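Local coordinates for protein type IV pilin structural subunit (PDB 3JYZ) that probably assembles through its N-terminal helix with other copies of itself into the type IV pilus, a thin bacterial surface filament, at residues E13-A18 with F144-C149; V60-D63 with V69-I72. All blocks are in the same frame, centred on the assembly; numbering follows the deposited sequence.

Interaction 1 of 2, residues E13-A18 with F144-C149. With SO4 (sulfate ion), chain B.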
# COMPACT_ATOMS: atom_id res chain seq x y z
N GLU A 13 -2.88 12.29 0.37
CA GLU A 13 -1.67 12.57 -0.38
C GLU A 13 -0.73 11.45 -0.46
O GLU A 13 -0.15 11.27 -1.46
CB GLU A 13 -0.99 13.83 0.17
CG GLU A 13 -1.87 15.03 -0.12
CD GLU A 13 -1.21 16.11 -0.99
OE1 GLU A 13 -1.71 16.40 -2.13
OE2 GLU A 13 -0.19 16.67 -0.48
N GLY A 14 -0.55 10.70 0.63
CA GLY A 14 0.31 9.53 0.65
C GLY A 14 -0.11 8.45 -0.32
O GLY A 14 0.72 7.75 -0.90
N LEU A 15 -1.42 8.29 -0.48
CA LEU A 15 -1.93 7.30 -1.41
C LEU A 15 -1.52 7.66 -2.83
O LEU A 15 -1.13 6.81 -3.62
CB LEU A 15 -3.44 7.17 -1.28
CG LEU A 15 -3.89 6.58 0.06
CD1 LEU A 15 -5.41 6.61 0.17
CD2 LEU A 15 -3.39 5.15 0.20
N VAL A 16 -1.59 8.95 -3.14
CA VAL A 16 -1.20 9.42 -4.46
C VAL A 16 0.30 9.16 -4.69
O VAL A 16 0.73 8.79 -5.79
CB VAL A 16 -1.56 10.91 -4.64
CG1 VAL A 16 -1.00 11.43 -5.96
CG2 VAL A 16 -3.06 11.08 -4.58
N LEU A 17 1.10 9.34 -3.64
CA LEU A 17 2.54 9.10 -3.70
C LEU A 17 2.89 7.63 -3.98
O LEU A 17 3.97 7.32 -4.51
CB LEU A 17 3.16 9.56 -2.37
CG LEU A 17 4.57 10.16 -2.28
CD1 LEU A 17 4.74 11.39 -3.16
CD2 LEU A 17 4.89 10.50 -0.83
N ALA A 18 1.99 6.71 -3.64
CA ALA A 18 2.20 5.29 -3.91
C ALA A 18 1.79 4.84 -5.32
O ALA A 18 2.11 3.73 -5.74
CB ALA A 18 1.48 4.44 -2.85
N PHE A 144 -9.20 8.97 10.83
CA PHE A 144 -8.22 9.79 10.13
C PHE A 144 -7.86 9.21 8.77
O PHE A 144 -6.98 9.72 8.07
CB PHE A 144 -6.95 9.91 10.97
CG PHE A 144 -7.13 10.66 12.26
CD1 PHE A 144 -7.73 11.91 12.27
CD2 PHE A 144 -6.66 10.13 13.45
CE1 PHE A 144 -7.88 12.60 13.46
CE2 PHE A 144 -6.82 10.82 14.64
CZ PHE A 144 -7.43 12.05 14.64
N ALA A 145 -8.52 8.12 8.39
CA ALA A 145 -8.25 7.48 7.11
C ALA A 145 -9.34 7.78 6.10
O ALA A 145 -10.52 7.84 6.45
CB ALA A 145 -8.13 5.98 7.32
N PRO A 146 -8.96 7.95 4.82
CA PRO A 146 -9.98 8.13 3.79
C PRO A 146 -10.77 6.83 3.60
O PRO A 146 -10.31 5.77 4.02
CB PRO A 146 -9.17 8.47 2.54
CG PRO A 146 -7.85 7.81 2.76
CD PRO A 146 -7.59 7.88 4.25
N ALA A 147 -11.93 6.92 2.97
CA ALA A 147 -12.85 5.79 2.88
C ALA A 147 -12.26 4.45 2.42
O ALA A 147 -12.58 3.39 2.98
CB ALA A 147 -14.05 6.18 1.98
N GLN A 148 -11.40 4.47 1.41
CA GLN A 148 -10.93 3.19 0.88
C GLN A 148 -10.01 2.45 1.83
O GLN A 148 -9.71 1.27 1.61
CB GLN A 148 -10.26 3.34 -0.48
CG GLN A 148 -8.97 4.12 -0.44
CD GLN A 148 -9.18 5.59 -0.66
OE1 GLN A 148 -10.08 6.20 -0.07
NE2 GLN A 148 -8.37 6.18 -1.53
N CYS A 149 -9.58 3.11 2.90
CA CYS A 149 -8.68 2.52 3.88
C CYS A 149 -9.28 2.26 5.24
O CYS A 149 -8.62 1.77 6.06
CB CYS A 149 -7.48 3.40 4.11
SG CYS A 149 -6.51 3.79 2.57
S SO4 B . -14.19 10.28 3.28
O1 SO4 B . -14.06 11.76 3.89
O2 SO4 B . -14.35 10.48 1.90
O3 SO4 B . -13.03 9.62 3.68
O4 SO4 B . -15.41 9.77 3.89
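Pro146 is the first residue of 144-149 to meet Leu15 of helix 4-28. Its ring atom CG lies 3.8 Å from Leu15 CD1, and the two side chains cross obliquely. The same proline also rests on Val11 and Ser12, so it spans about one turn of the helix. Ala147 faces a sulfate ion, probably from the crystallisation liquor. Ala147 N gives a weak, bent hydrogen bond to sulfate O3 (3.0 Å, 125°), and Arg8 and Arg150 also bind the ion. Gln148 was modelled in two conformers. In one of them the chain bends at chi2 (-91°) and the amide NE2 comes near Leu15 CD1, a contact that remains doubtful. Cys149 N bonds Pro146 O at 3.0 Å, which closes a short 3-10 turn. The turn brings Cys149 SG up to Leu15. SG is 3.9 Å from Leu15 CD1 and 4.1 Å from Leu15 CD2, so both methyls of the leucine fork face the sulfur. That sulfur is bonded to Cys119 SG, which ties the chain end to strand 114-120. Here the loop end also packs on the N-terminal helix; its closure by a disulfide onto the sheet is characteristic of type IV pilins.

Interaction 2 of 2, residues V60-D63 with V69-I72; sequences VLMD and VITI
Val60 and Ile70 interlock on one face of an antiparallel beta hairpin. The hairpin joins strand 57-62, at the edge of the pilin sheet, to strand 70-74, and its inner face packs on helix 4-28. The short strand segments run at 160° to each other. Val60, Met62, Ile70 and Ile72 share the face that meets the helix, and Leu61 and Thr71 lie on the other.

On the helix face the bumps alternate. Ile70 sits in the hollow between Val60 and Met62. Its CG2 methyl reaches Val60 CG1 at 3.6 Å, and its CG1 branch reaches Met62 CG at 4.0 Å. Chi1 of Ile70 (-65°) sets these two branches towards different neighbours. Val60 makes the matching bump. Its CG1 methyl, anti to the backbone N, fits between Ile70 and Ile72, with Ile72 CG1 the looser neighbour at 4.4 Å. Met62 is a selenomethionine, and its side chain also touches Thr40, Trp43 and Asn44 of helix 33-49. Ala18, Ala21 and Ile25 of helix 4-28 cover this interlocked layer.

The backbones fix the register. Leu61 and Thr71 form a hydrogen-bonded pair, with Leu61 N to Thr71 O at 3.0 Å and Thr71 N to Leu61 O at 2.9 Å. Leu61 O also receives a CA-H contact from Ile70 CA at 3.3 Å. The pairs Val60 with Ile72 and Met62 with Ile70 are non-hydrogen-bonded, with CA atoms 4.5 Å apart, yet the closest side-chain contact is the diagonal Val60 with Ile70.

At the turn, Asp63 OD1 accepts a hydrogen bond from Gly65 N, as in an Asx turn. The last bond between the segments, just past the strand ends, is less straight at the hydrogen (144°): Asp63 N to Val69 O, 2.8 Å.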
# COMPACT_ATOMS: atom_id res chain seq x y z
N VAL A 60 7.47 5.07 1.60
CA VAL A 60 6.54 4.20 0.90
C VAL A 60 7.39 3.02 0.48
O VAL A 60 8.17 3.11 -0.46
CB VAL A 60 5.98 4.89 -0.35
CG1 VAL A 60 5.02 3.98 -1.10
CG2 VAL A 60 5.30 6.22 0.03
N LEU A 61 7.28 1.91 1.21
CA LEU A 61 8.21 0.80 1.02
C LEU A 61 7.51 -0.50 0.67
O LEU A 61 6.49 -0.86 1.28
CB LEU A 61 9.08 0.60 2.27
CG LEU A 61 10.14 1.68 2.47
CD1 LEU A 61 10.72 1.58 3.87
CD2 LEU A 61 11.25 1.59 1.42
N MSE A 62 8.07 -1.23 -0.29
CA MSE A 62 7.59 -2.57 -0.61
C MSE A 62 8.23 -3.59 0.33
O MSE A 62 9.39 -3.48 0.69
CB MSE A 62 7.92 -2.92 -2.05
CG MSE A 62 7.17 -2.08 -3.04
SE MSE A 62 7.62 -2.47 -4.89
CE MSE A 62 7.03 -4.31 -5.00
N ASP A 63 7.44 -4.57 0.72
CA ASP A 63 7.90 -5.58 1.66
C ASP A 63 9.25 -6.16 1.23
O ASP A 63 9.42 -6.54 0.07
CB ASP A 63 6.85 -6.68 1.75
CG ASP A 63 7.19 -7.74 2.75
OD1 ASP A 63 7.92 -8.69 2.38
OD2 ASP A 63 6.70 -7.65 3.89
N VAL A 69 3.62 -6.10 -1.02
CA VAL A 69 2.83 -5.31 -0.08
C VAL A 69 3.52 -3.99 0.26
O VAL A 69 4.71 -3.98 0.60
CB VAL A 69 2.54 -6.09 1.21
CG1 VAL A 69 1.86 -5.18 2.25
CG2 VAL A 69 1.66 -7.30 0.90
N ILE A 70 2.79 -2.88 0.16
CA ILE A 70 3.36 -1.56 0.38
C ILE A 70 2.95 -0.99 1.74
O ILE A 70 1.77 -0.99 2.08
CB ILE A 70 2.90 -0.57 -0.71
CG1 ILE A 70 3.44 -0.98 -2.08
CG2 ILE A 70 3.33 0.87 -0.38
CD1 ILE A 70 2.83 -0.23 -3.26
N THR A 71 3.92 -0.50 2.50
CA THR A 71 3.62 0.21 3.74
C THR A 71 3.92 1.69 3.54
O THR A 71 5.03 2.06 3.16
CB THR A 71 4.47 -0.31 4.91
OG1 THR A 71 4.20 -1.70 5.09
CG2 THR A 71 4.14 0.45 6.19
N ILE A 72 2.91 2.52 3.78
CA ILE A 72 3.11 3.96 3.78
C ILE A 72 3.20 4.41 5.23
O ILE A 72 2.29 4.15 6.03
CB ILE A 72 1.94 4.69 3.14
CG1 ILE A 72 1.69 4.17 1.73
CG2 ILE A 72 2.20 6.20 3.14
CD1 ILE A 72 0.40 4.72 1.13

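In the fold
The centres of the two interactions are about 13 Å apart, and helix 4-28 joins them. Leu15 works in both directions: besides its place in interaction 1, its CD2 lies 3.9 Å from Ile72 CD1 of interaction 2. Ala18 extends the seam one turn on, with its CB 4.0 Å from Val60 CG1. Gly14 O is 3.7 Å from Ile72 CD1, so the helix backbone comes close to the hairpin there. Strand 87-95 is a second bridge: Leu88 touches Leu15 and Cys149, and its backbone bonds Ile72. The sulfate, probably from crystallisation, sits beside interaction 1, away from the hairpin. One helix thus carries the C-terminal loop and, through this packing, the hairpin.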